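Local structure of putative ring-cleaving dioxygenase mhqO (Bacillus subtilis subsp. subtilis, 3OAJ) at residues 21-24 and 25-29; 89-92 and 93-97; 234-238 and 239-243; 273-277 and 278-282. The protein is a putative iron-dependent ring-cleaving dioxygenase of the extradiol family that may contribute to the breakdown of aromatic compounds. All blocks are in the same frame, centred on the assembly; numbering follows the deposited sequence. Where two conformers were deposited one is given.

Interaction 1: residues 21-24 and 25-29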
loop_
_atom_site.group_PDB
_atom_site.type_symbol
_atom_site.label_atom_id
_atom_site.label_comp_id
_atom_site.label_asym_id
_atom_site.label_seq_id
_atom_site.Cartn_x
_atom_site.Cartn_y
_atom_site.Cartn_z
ATOM N N GLU A 21 -9.025 0.809 15.536
ATOM C CA GLU A 21 -7.864 1.700 15.616
ATOM C C GLU A 21 -7.283 1.984 14.228
ATOM O O GLU A 21 -6.994 3.137 13.875
ATOM C CB GLU A 21 -6.799 1.082 16.524
ATOM C CG GLU A 21 -7.223 0.972 17.970
ATOM C CD GLU A 21 -6.212 0.225 18.829
ATOM O OE1 GLU A 21 -5.086 -0.058 18.347
ATOM O OE2 GLU A 21 -6.554 -0.061 20.004
ATOM N N ASN A 22 -7.145 0.929 13.433
ATOM C CA ASN A 22 -6.695 1.043 12.048
ATOM C C ASN A 22 -7.606 1.987 11.266
ATOM O O ASN A 22 -7.144 2.938 10.634
ATOM C CB ASN A 22 -6.683 -0.365 11.437
ATOM C CG ASN A 22 -6.311 -0.385 9.964
ATOM O OD1 ASN A 22 -7.084 -0.860 9.137
ATOM N ND2 ASN A 22 -5.121 0.084 9.638
ATOM N N THR A 23 -8.912 1.767 11.358
ATOM C CA THR A 23 -9.861 2.579 10.614
ATOM C C THR A 23 -9.884 4.033 11.093
ATOM O O THR A 23 -9.969 4.964 10.270
ATOM C CB THR A 23 -11.283 1.937 10.677
ATOM O OG1 THR A 23 -11.222 0.625 10.103
ATOM C CG2 THR A 23 -12.317 2.781 9.943
ATOM N N ASP A 24 -9.857 4.236 12.413
ATOM C CA ASP A 24 -9.833 5.600 12.944
ATOM C C ASP A 24 -8.627 6.362 12.406
ATOM O O ASP A 24 -8.721 7.567 12.184
ATOM C CB ASP A 24 -9.822 5.602 14.474
ATOM C CG ASP A 24 -11.171 5.257 15.086
ATOM O OD1 ASP A 24 -12.203 5.282 14.377
ATOM O OD2 ASP A 24 -11.173 4.967 16.297
ATOM N N PHE A 25 -7.511 5.677 12.160
ATOM C CA PHE A 25 -6.368 6.382 11.601
ATOM C C PHE A 25 -6.514 6.635 10.090
ATOM O O PHE A 25 -6.454 7.790 9.632
ATOM C CB PHE A 25 -5.047 5.673 11.902
ATOM C CG PHE A 25 -3.845 6.548 11.649
ATOM C CD1 PHE A 25 -3.482 7.523 12.573
ATOM C CD2 PHE A 25 -3.077 6.400 10.485
ATOM C CE1 PHE A 25 -2.402 8.343 12.343
ATOM C CE2 PHE A 25 -1.979 7.229 10.257
ATOM C CZ PHE A 25 -1.639 8.185 11.191
ATOM N N TYR A 26 -6.731 5.565 9.322
ATOM C CA TYR A 26 -6.719 5.673 7.861
ATOM C C TYR A 26 -7.921 6.408 7.288
ATOM O O TYR A 26 -7.758 7.207 6.364
ATOM C CB TYR A 26 -6.417 4.312 7.192
ATOM C CG TYR A 26 -4.962 3.967 7.415
ATOM C CD1 TYR A 26 -3.979 4.366 6.499
ATOM C CD2 TYR A 26 -4.550 3.277 8.562
ATOM C CE1 TYR A 26 -2.657 4.118 6.715
ATOM C CE2 TYR A 26 -3.207 3.021 8.793
ATOM C CZ TYR A 26 -2.266 3.434 7.853
ATOM O OH TYR A 26 -0.941 3.178 8.046
ATOM N N ALA A 27 -9.104 6.199 7.883
ATOM C CA ALA A 27 -10.298 6.980 7.517
ATOM C C ALA A 27 -10.408 8.262 8.339
ATOM O O ALA A 27 -10.537 9.354 7.777
ATOM C CB ALA A 27 -11.576 6.136 7.661
ATOM N N GLY A 28 -10.354 8.138 9.661
ATOM C CA GLY A 28 -10.548 9.278 10.563
ATOM C C GLY A 28 -9.517 10.389 10.421
ATOM O O GLY A 28 -9.865 11.568 10.302
ATOM N N VAL A 29 -8.243 10.025 10.444
ATOM C CA VAL A 29 -7.177 11.032 10.365
ATOM C C VAL A 29 -6.782 11.316 8.906
ATOM O O VAL A 29 -6.781 12.475 8.472
ATOM C CB VAL A 29 -5.958 10.609 11.227
ATOM C CG1 VAL A 29 -4.814 11.612 11.090
ATOM C CG2 VAL A 29 -6.382 10.497 12.698
#
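Helix 19-29 of this vicinal oxygen chelate protein brings Asn22 against Tyr26 one turn further on. Asn22 CG stands anti to the backbone N (chi1 177°), and this swings the amide across the ring at a slant, ND2 3.4 Å from Tyr26 CD2 and the amide and ring planes 46° apart. Asn22 O sits at the edge of the same ring, near its plane, and accepts from Tyr26 N at 3.0 Å, almost straight. Beyond this turn the helix widens. Thr23 O accepts two backbone donors, Ala27 N at 2.8 Å and Gly28 N at 3.3 Å, and Asp24 O receives a weak bond from Val29 N, a π-type turn at the helix end. Thr23 CG2 also meets Ala27 CB at 4.1 Å. Polar ends are held from outside: Asp24 OD2 by a salt bridge to Arg310, Tyr26 OH by a hydrogen bond to Asp121. Asn22 and Thr23 rest on Leu49 and Phe51 of strand 47-52, whereas Phe25 and Tyr26 pack on Leu127 of strand 126-131. The helix is thus lodged between strands of the two mixed sheets of this vicinal oxygen chelate (glyoxalase/dioxygenase) fold.

Interaction 2: residues 89-92 and 93-97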
loop_
_atom_site.group_PDB
_atom_site.type_symbol
_atom_site.label_atom_id
_atom_site.label_comp_id
_atom_site.label_asym_id
_atom_site.label_seq_id
_atom_site.Cartn_x
_atom_site.Cartn_y
_atom_site.Cartn_z
ATOM N N LYS A 89 0.029 20.296 -4.121
ATOM C CA LYS A 89 0.983 21.361 -3.806
ATOM C C LYS A 89 0.311 22.357 -2.868
ATOM O O LYS A 89 -0.835 22.760 -3.088
ATOM C CB LYS A 89 1.516 22.053 -5.071
ATOM C CG LYS A 89 2.644 21.298 -5.835
ATOM C CD LYS A 89 3.919 20.950 -4.994
ATOM C CE LYS A 89 4.646 22.173 -4.405
ATOM N NZ LYS A 89 5.699 21.770 -3.398
ATOM N N GLY A 90 1.025 22.719 -1.806
ATOM C CA GLY A 90 0.538 23.651 -0.801
ATOM C C GLY A 90 -0.206 23.042 0.364
ATOM O O GLY A 90 -0.554 23.747 1.300
ATOM N N ALA A 91 -0.435 21.732 0.337
ATOM C CA ALA A 91 -1.244 21.106 1.385
ATOM C C ALA A 91 -0.453 20.645 2.620
ATOM O O ALA A 91 -1.054 20.188 3.589
ATOM C CB ALA A 91 -2.040 19.941 0.809
ATOM N N MET A 92 0.874 20.778 2.614
ATOM C CA MET A 92 1.682 20.282 3.727
ATOM C C MET A 92 1.202 20.799 5.087
ATOM O O MET A 92 1.077 20.013 6.032
ATOM C CB MET A 92 3.168 20.587 3.511
ATOM C CG MET A 92 4.085 19.831 4.450
ATOM S SD MET A 92 3.829 18.054 4.311
ATOM C CE MET A 92 4.915 17.665 2.935
ATOM N N ALA A 93 0.929 22.108 5.179
ATOM C CA ALA A 93 0.482 22.720 6.437
ATOM C C ALA A 93 -0.853 22.191 6.924
ATOM O O ALA A 93 -1.099 22.169 8.134
ATOM C CB ALA A 93 0.440 24.247 6.332
ATOM N N PHE A 94 -1.725 21.807 6.000
ATOM C CA PHE A 94 -2.994 21.220 6.406
ATOM C C PHE A 94 -2.689 19.957 7.207
ATOM O O PHE A 94 -3.243 19.761 8.286
ATOM C CB PHE A 94 -3.880 20.886 5.205
ATOM C CG PHE A 94 -5.094 20.080 5.576
ATOM C CD1 PHE A 94 -6.246 20.714 6.027
ATOM C CD2 PHE A 94 -5.083 18.683 5.518
ATOM C CE1 PHE A 94 -7.371 19.990 6.384
ATOM C CE2 PHE A 94 -6.221 17.951 5.891
ATOM C CZ PHE A 94 -7.363 18.602 6.329
ATOM N N TRP A 95 -1.801 19.123 6.667
ATOM C CA TRP A 95 -1.468 17.845 7.285
ATOM C C TRP A 95 -0.682 17.980 8.568
ATOM O O TRP A 95 -0.946 17.248 9.533
ATOM C CB TRP A 95 -0.773 16.953 6.253
ATOM C CG TRP A 95 -1.785 16.547 5.246
ATOM C CD1 TRP A 95 -1.959 17.058 3.978
ATOM C CD2 TRP A 95 -2.854 15.615 5.449
ATOM N NE1 TRP A 95 -3.050 16.479 3.385
ATOM C CE2 TRP A 95 -3.630 15.603 4.265
ATOM C CE3 TRP A 95 -3.248 14.803 6.532
ATOM C CZ2 TRP A 95 -4.763 14.782 4.117
ATOM C CZ3 TRP A 95 -4.372 14.000 6.387
ATOM C CH2 TRP A 95 -5.107 13.984 5.185
ATOM N N GLU A 96 0.247 18.933 8.602
ATOM C CA GLU A 96 1.017 19.164 9.816
ATOM C C GLU A 96 0.100 19.598 10.956
ATOM O O GLU A 96 0.174 19.031 12.058
ATOM C CB GLU A 96 2.136 20.171 9.569
ATOM C CG GLU A 96 3.255 19.582 8.722
ATOM C CD GLU A 96 4.271 20.586 8.220
ATOM O OE1 GLU A 96 3.970 21.792 8.134
ATOM O OE2 GLU A 96 5.375 20.141 7.860
ATOM N N LYS A 97 -0.773 20.576 10.690
ATOM C CA LYS A 97 -1.696 21.065 11.736
ATOM C C LYS A 97 -2.699 19.969 12.143
ATOM O O LYS A 97 -3.056 19.845 13.322
ATOM C CB LYS A 97 -2.425 22.358 11.326
ATOM C CG LYS A 97 -1.527 23.565 11.100
ATOM C CD LYS A 97 -0.762 24.002 12.318
ATOM C CE LYS A 97 -0.072 25.339 12.039
ATOM N NZ LYS A 97 0.342 26.002 13.293
#
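Ala91, just ahead of helix 92-101, and Met92, its first residue, supply the carbonyls for the backbone hydrogen bonds. Met92 O takes the N-H of Glu96, its N at 2.9 Å, in a regular i to i+4 bond. Ala91 O is gripped more loosely, by two weak bonds: Phe94 N at 3.0 Å with a bent N-H angle of 124°, and Trp95 N at 3.3 Å. The N-H groups of this same N-terminal end are met by Glu131: OE2 accepts from Met92 N, while OE1 accepts from Gly90 N and pairs with Lys89 NZ.

Packing gathers round the indole. Ala91 CB lies 4.3 Å from Trp95 CD1. The carbonyl oxygen Ala91 O is nearer to that carbon, at 3.3 Å, approaching the ring obliquely. Within the helix, Phe94 CD2 stands over one face of the indole, offset toward its rim. This is a helix of the vicinal oxygen chelate fold, reached from strand 79-87 through a short loop; Met92 and Trp95 lay it on Ile129 of strand 126-131, and Met92 and Glu96 on Val117 of strand 114-120. Trp95 NE1 donates to Val149 O, which fixes the rotation of the indole.

A mixed contact joins Met92 to Glu96 in the methionine conformer described, one of two modelled. With CG anti to the backbone N (chi1 -167°), the methionine presents CG to the carboxylate, 3.7 Å from Glu96 OE2. The aliphatic part of Glu96 lies along the carbonyl it bonds, Glu96 CG being 3.5 Å from Met92 O.

Interaction 3: residues 234-238 and 239-243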
loop_
_atom_site.group_PDB
_atom_site.type_symbol
_atom_site.label_atom_id
_atom_site.label_comp_id
_atom_site.label_asym_id
_atom_site.label_seq_id
_atom_site.Cartn_x
_atom_site.Cartn_y
_atom_site.Cartn_z
ATOM N N ARG A 234 5.534 -15.281 -16.843
ATOM C CA ARG A 234 6.471 -15.983 -17.707
ATOM C C ARG A 234 7.862 -15.342 -17.652
ATOM O O ARG A 234 8.872 -16.042 -17.520
ATOM C CB ARG A 234 5.955 -16.046 -19.151
ATOM C CG ARG A 234 4.630 -16.837 -19.292
ATOM C CD ARG A 234 4.229 -17.147 -20.745
ATOM N NE ARG A 234 4.355 -15.999 -21.638
ATOM C CZ ARG A 234 3.388 -15.134 -21.924
ATOM N NH1 ARG A 234 2.164 -15.266 -21.400
ATOM N NH2 ARG A 234 3.651 -14.126 -22.753
ATOM N N TYR A 235 7.891 -14.013 -17.705
ATOM C CA TYR A 235 9.161 -13.290 -17.710
ATOM C C TYR A 235 9.904 -13.401 -16.370
ATOM O O TYR A 235 11.091 -13.707 -16.345
ATOM C CB TYR A 235 8.984 -11.807 -18.093
ATOM C CG TYR A 235 10.330 -11.169 -18.399
ATOM C CD1 TYR A 235 10.826 -11.135 -19.702
ATOM C CD2 TYR A 235 11.148 -10.686 -17.370
ATOM C CE1 TYR A 235 12.078 -10.586 -19.983
ATOM C CE2 TYR A 235 12.395 -10.145 -17.638
ATOM C CZ TYR A 235 12.854 -10.099 -18.940
ATOM O OH TYR A 235 14.103 -9.566 -19.191
ATOM N N ILE A 236 9.209 -13.123 -15.269
ATOM C CA ILE A 236 9.828 -13.187 -13.952
ATOM C C ILE A 236 10.394 -14.582 -13.660
ATOM O O ILE A 236 11.520 -14.704 -13.169
ATOM C CB ILE A 236 8.844 -12.733 -12.851
ATOM C CG1 ILE A 236 8.494 -11.250 -13.049
ATOM C CG2 ILE A 236 9.414 -12.992 -11.451
ATOM C CD1 ILE A 236 9.715 -10.283 -13.085
ATOM N N ALA A 237 9.626 -15.627 -13.992
ATOM C CA ALA A 237 10.032 -17.019 -13.715
ATOM C C ALA A 237 11.249 -17.444 -14.511
ATOM O O ALA A 237 12.010 -18.313 -14.080
ATOM C CB ALA A 237 8.896 -17.972 -14.008
ATOM N N SER A 238 11.407 -16.854 -15.686
ATOM C CA SER A 238 12.509 -17.217 -16.550
ATOM C C SER A 238 13.730 -16.341 -16.292
ATOM O O SER A 238 14.814 -16.599 -16.841
ATOM C CB SER A 238 12.069 -17.178 -18.012
ATOM O OG SER A 238 11.616 -15.902 -18.393
ATOM N N HIS A 239 13.560 -15.307 -15.462
ATOM C CA HIS A 239 14.662 -14.395 -15.151
ATOM C C HIS A 239 15.135 -14.433 -13.705
ATOM O O HIS A 239 15.633 -13.445 -13.163
ATOM C CB HIS A 239 14.343 -12.996 -15.640
ATOM C CG HIS A 239 14.336 -12.905 -17.127
ATOM N ND1 HIS A 239 13.303 -13.399 -17.892
ATOM C CD2 HIS A 239 15.269 -12.450 -17.996
ATOM C CE1 HIS A 239 13.585 -13.228 -19.169
ATOM N NE2 HIS A 239 14.763 -12.636 -19.259
ATOM N N GLY A 240 14.997 -15.606 -13.095
ATOM C CA GLY A 240 15.734 -15.889 -11.871
ATOM C C GLY A 240 14.958 -15.846 -10.569
ATOM O O GLY A 240 15.563 -15.864 -9.490
ATOM N N TYR A 241 13.630 -15.816 -10.662
ATOM C CA TYR A 241 12.775 -15.779 -9.472
ATOM C C TYR A 241 11.758 -16.913 -9.490
ATOM O O TYR A 241 11.336 -17.364 -10.557
ATOM C CB TYR A 241 12.024 -14.450 -9.406
ATOM C CG TYR A 241 12.925 -13.239 -9.386
ATOM C CD1 TYR A 241 13.337 -12.631 -10.577
ATOM C CD2 TYR A 241 13.398 -12.725 -8.181
ATOM C CE1 TYR A 241 14.168 -11.517 -10.571
ATOM C CE2 TYR A 241 14.230 -11.613 -8.156
ATOM C CZ TYR A 241 14.611 -11.015 -9.347
ATOM O OH TYR A 241 15.438 -9.930 -9.283
ATOM N N GLY A 242 11.372 -17.381 -8.303
ATOM C CA GLY A 242 10.166 -18.192 -8.167
ATOM C C GLY A 242 8.926 -17.306 -8.183
ATOM O O GLY A 242 8.890 -16.281 -7.499
ATOM N N VAL A 243 7.895 -17.722 -8.920
ATOM C CA VAL A 243 6.635 -16.959 -9.018
ATOM C C VAL A 243 5.445 -17.892 -8.803
ATOM O O VAL A 243 5.428 -19.026 -9.310
ATOM C CB VAL A 243 6.486 -16.170 -10.380
ATOM C CG1 VAL A 243 6.426 -17.089 -11.564
ATOM C CG2 VAL A 243 5.296 -15.210 -10.366
HETATM O O HOH W 1 11.007 -19.987 -11.644
HETATM O O HOH W 2 14.631 -18.322 -13.662
#
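His239 folds back over Tyr235 where helix 226-238 of this vicinal oxygen chelate fold gives way to the loop leading to strand 247-248. From CB, close to Tyr235 O, its chi1 of -69° puts CG beside the backbone N, 3.4 Å from Tyr235 CE2, and turns the imidazole over the phenol. His239 ND1 donates to Tyr235 O at 2.7 Å, the acceptor lying 16° out of the imidazole plane, and this bond fixes the ring's rotation. CE1 sits above the phenol face, offset toward the rim; His239 CD2 comes to 3.3 Å from Tyr235 OH, and His239 NE2 ends 3.1 Å from that same Tyr235 OH. The result is an offset stack, centroids 3.5 Å apart and planes at 8°, while Ser238 O lies over the opposite imidazole face. One carbonyl, Tyr235 O, thus holds the histidine that stacks on its own ring.

The backbone of His239 also donates to Ile236 O, from above the carbonyl plane, and Tyr241 N adds a weak bond to the same oxygen. Past Gly240, whose positive phi suits glycine, Tyr241 CB comes to 3.6 Å from Ile236 CG2. Ile236 and Tyr241 both reach Phe257 of strand 253-258, and both touch helix 164-174. One water donates to both Ala237 O and Tyr241 O; a second donates to Ala237 O and accepts a weak bond from Gly240 N. Furthest along, Val243 CG1 touches Ala237 CB at 3.6 Å.

Interaction 4: residues 273-277 and 278-282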
loop_
_atom_site.group_PDB
_atom_site.type_symbol
_atom_site.label_atom_id
_atom_site.label_comp_id
_atom_site.label_asym_id
_atom_site.label_seq_id
_atom_site.Cartn_x
_atom_site.Cartn_y
_atom_site.Cartn_z
ATOM N N GLY A 273 -11.269 -4.125 -10.022
ATOM C CA GLY A 273 -11.458 -3.144 -8.971
ATOM C C GLY A 273 -12.576 -3.466 -7.999
ATOM O O GLY A 273 -13.161 -4.560 -8.029
ATOM N N PHE A 274 -12.888 -2.498 -7.141
ATOM C CA PHE A 274 -13.701 -2.772 -5.955
ATOM C C PHE A 274 -15.200 -2.597 -6.121
ATOM O O PHE A 274 -15.956 -2.916 -5.199
ATOM C CB PHE A 274 -13.181 -1.973 -4.763
ATOM C CG PHE A 274 -11.754 -2.285 -4.416
ATOM C CD1 PHE A 274 -11.421 -3.449 -3.747
ATOM C CD2 PHE A 274 -10.734 -1.391 -4.756
ATOM C CE1 PHE A 274 -10.091 -3.748 -3.431
ATOM C CE2 PHE A 274 -9.417 -1.657 -4.445
ATOM C CZ PHE A 274 -9.085 -2.848 -3.788
ATOM N N ALA A 275 -15.611 -2.111 -7.292
ATOM C CA ALA A 275 -17.019 -1.775 -7.553
ATOM C C ALA A 275 -17.813 -2.844 -8.302
ATOM O O ALA A 275 -18.840 -2.536 -8.912
ATOM C CB ALA A 275 -17.104 -0.461 -8.305
ATOM N N HIS A 276 -17.370 -4.093 -8.258
ATOM C CA HIS A 276 -18.043 -5.112 -9.064
ATOM C C HIS A 276 -18.799 -6.156 -8.247
ATOM O O HIS A 276 -19.423 -7.043 -8.830
ATOM C CB HIS A 276 -17.057 -5.800 -10.003
ATOM C CG HIS A 276 -16.331 -6.936 -9.366
ATOM N ND1 HIS A 276 -15.200 -6.757 -8.606
ATOM C CD2 HIS A 276 -16.596 -8.264 -9.343
ATOM C CE1 HIS A 276 -14.790 -7.928 -8.154
ATOM N NE2 HIS A 276 -15.617 -8.860 -8.592
ATOM N N ASP A 277 -18.713 -6.088 -6.918
ATOM C CA ASP A 277 -19.663 -6.821 -6.079
ATOM C C ASP A 277 -20.440 -5.891 -5.140
ATOM O O ASP A 277 -21.308 -6.328 -4.390
ATOM C CB ASP A 277 -19.012 -8.006 -5.346
ATOM C CG ASP A 277 -17.923 -7.592 -4.379
ATOM O OD1 ASP A 277 -17.618 -6.390 -4.267
ATOM O OD2 ASP A 277 -17.355 -8.503 -3.741
ATOM N N GLU A 278 -20.106 -4.602 -5.216
ATOM C CA GLU A 278 -20.874 -3.519 -4.629
ATOM C C GLU A 278 -20.830 -2.371 -5.627
ATOM O O GLU A 278 -19.900 -2.268 -6.428
ATOM C CB GLU A 278 -20.246 -3.033 -3.319
ATOM C CG GLU A 278 -20.212 -4.037 -2.189
ATOM C CD GLU A 278 -19.499 -3.507 -0.962
ATOM O OE1 GLU A 278 -18.249 -3.476 -0.962
ATOM O OE2 GLU A 278 -20.185 -3.117 0.004
ATOM N N THR A 279 -21.809 -1.481 -5.564
ATOM C CA THR A 279 -21.791 -0.282 -6.404
ATOM C C THR A 279 -20.653 0.639 -5.975
ATOM O O THR A 279 -20.185 0.573 -4.832
ATOM C CB THR A 279 -23.116 0.492 -6.337
ATOM O OG1 THR A 279 -23.331 0.974 -5.003
ATOM C CG2 THR A 279 -24.287 -0.398 -6.772
ATOM N N GLN A 280 -20.200 1.483 -6.898
ATOM C CA GLN A 280 -19.149 2.459 -6.605
ATOM C C GLN A 280 -19.549 3.359 -5.433
ATOM O O GLN A 280 -18.716 3.729 -4.601
ATOM C CB GLN A 280 -18.843 3.315 -7.844
ATOM C CG GLN A 280 -18.382 2.520 -9.065
ATOM C CD GLN A 280 -17.383 3.269 -9.931
ATOM O OE1 GLN A 280 -17.751 4.126 -10.735
ATOM N NE2 GLN A 280 -16.103 2.935 -9.774
ATOM N N GLU A 281 -20.833 3.702 -5.364
ATOM C CA GLU A 281 -21.329 4.595 -4.320
ATOM C C GLU A 281 -21.413 3.954 -2.925
ATOM O O GLU A 281 -21.416 4.670 -1.923
ATOM C CB GLU A 281 -22.661 5.241 -4.737
ATOM C CG GLU A 281 -22.455 6.455 -5.654
ATOM C CD GLU A 281 -23.698 6.871 -6.433
ATOM O OE1 GLU A 281 -24.826 6.511 -6.031
ATOM O OE2 GLU A 281 -23.542 7.584 -7.452
ATOM N N THR A 282 -21.466 2.622 -2.867
ATOM C CA THR A 282 -21.612 1.909 -1.591
ATOM C C THR A 282 -20.440 0.989 -1.236
ATOM O O THR A 282 -20.425 0.388 -0.157
ATOM C CB THR A 282 -22.909 1.044 -1.557
ATOM O OG1 THR A 282 -22.801 -0.020 -2.514
ATOM C CG2 THR A 282 -24.173 1.893 -1.815
#
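Ala275 and Gln280 meet across a tight bend in the long loop that follows strand 264-269 of this vicinal oxygen chelate fold. Ala275 CB touches Gln280 CG at 3.3 Å, and Gln280 NE2 lies 3.8 Å from the same Ala275 CB, the side chain bending at chi2 to lie alongside it. At the apex Asp277 and Glu278 run side by side and point the same way, their carboxylate planes 80° apart. Asp277 OD1 and Glu278 OE1 are 4.5 Å from each other, like charges bridged by Lys36 NZ, which forms a salt bridge with each and also donates to Phe274 O. The lysine probably offsets the repulsion between them.

Further bonds fix both acids: Asp277 OD2 is hydrogen-bonded to Tyr251 OH, and Glu278 OE1 and OE2 accept from Gly284 N and Lys286 N. Glu278 N, by contrast, is buried without a partner. One step outward, His276 pins the start of the bend, its ND1 donating to Gly273 O at 3.1 Å nearly along the C=O axis, the oxygen in the imidazole plane. The Phe274 ring meets those of Tyr50 and Tyr251. At the far end Thr282 N bonds Thr279 O, and the two hydroxyls, Thr279 OG1 and Thr282 OG1, are hydrogen-bonded at 2.7 Å.

All four contacts are local and follow one another along the chain. Interactions 1 and 2 belong to the N-terminal vicinal oxygen chelate region and touch: Val29 O lies 3.5 Å from Trp95 CZ3, although their centres are 18 Å apart. Interaction 3 sits in the C-terminal region, across the chain's centre from both, 38 Å from interaction 1 and 42 Å from interaction 2 between centres. Interaction 4 comes nearest the metal, which is zinc here, bound by His11, His218 and Glu266 where iron is expected: the Phe274 side chain is about 9 Å from the zinc and that of Val243 in interaction 3 about 13 Å. Tyr26 of interaction 1 is about 12 Å from His11, side chain to side chain; interaction 2 lies away from the site.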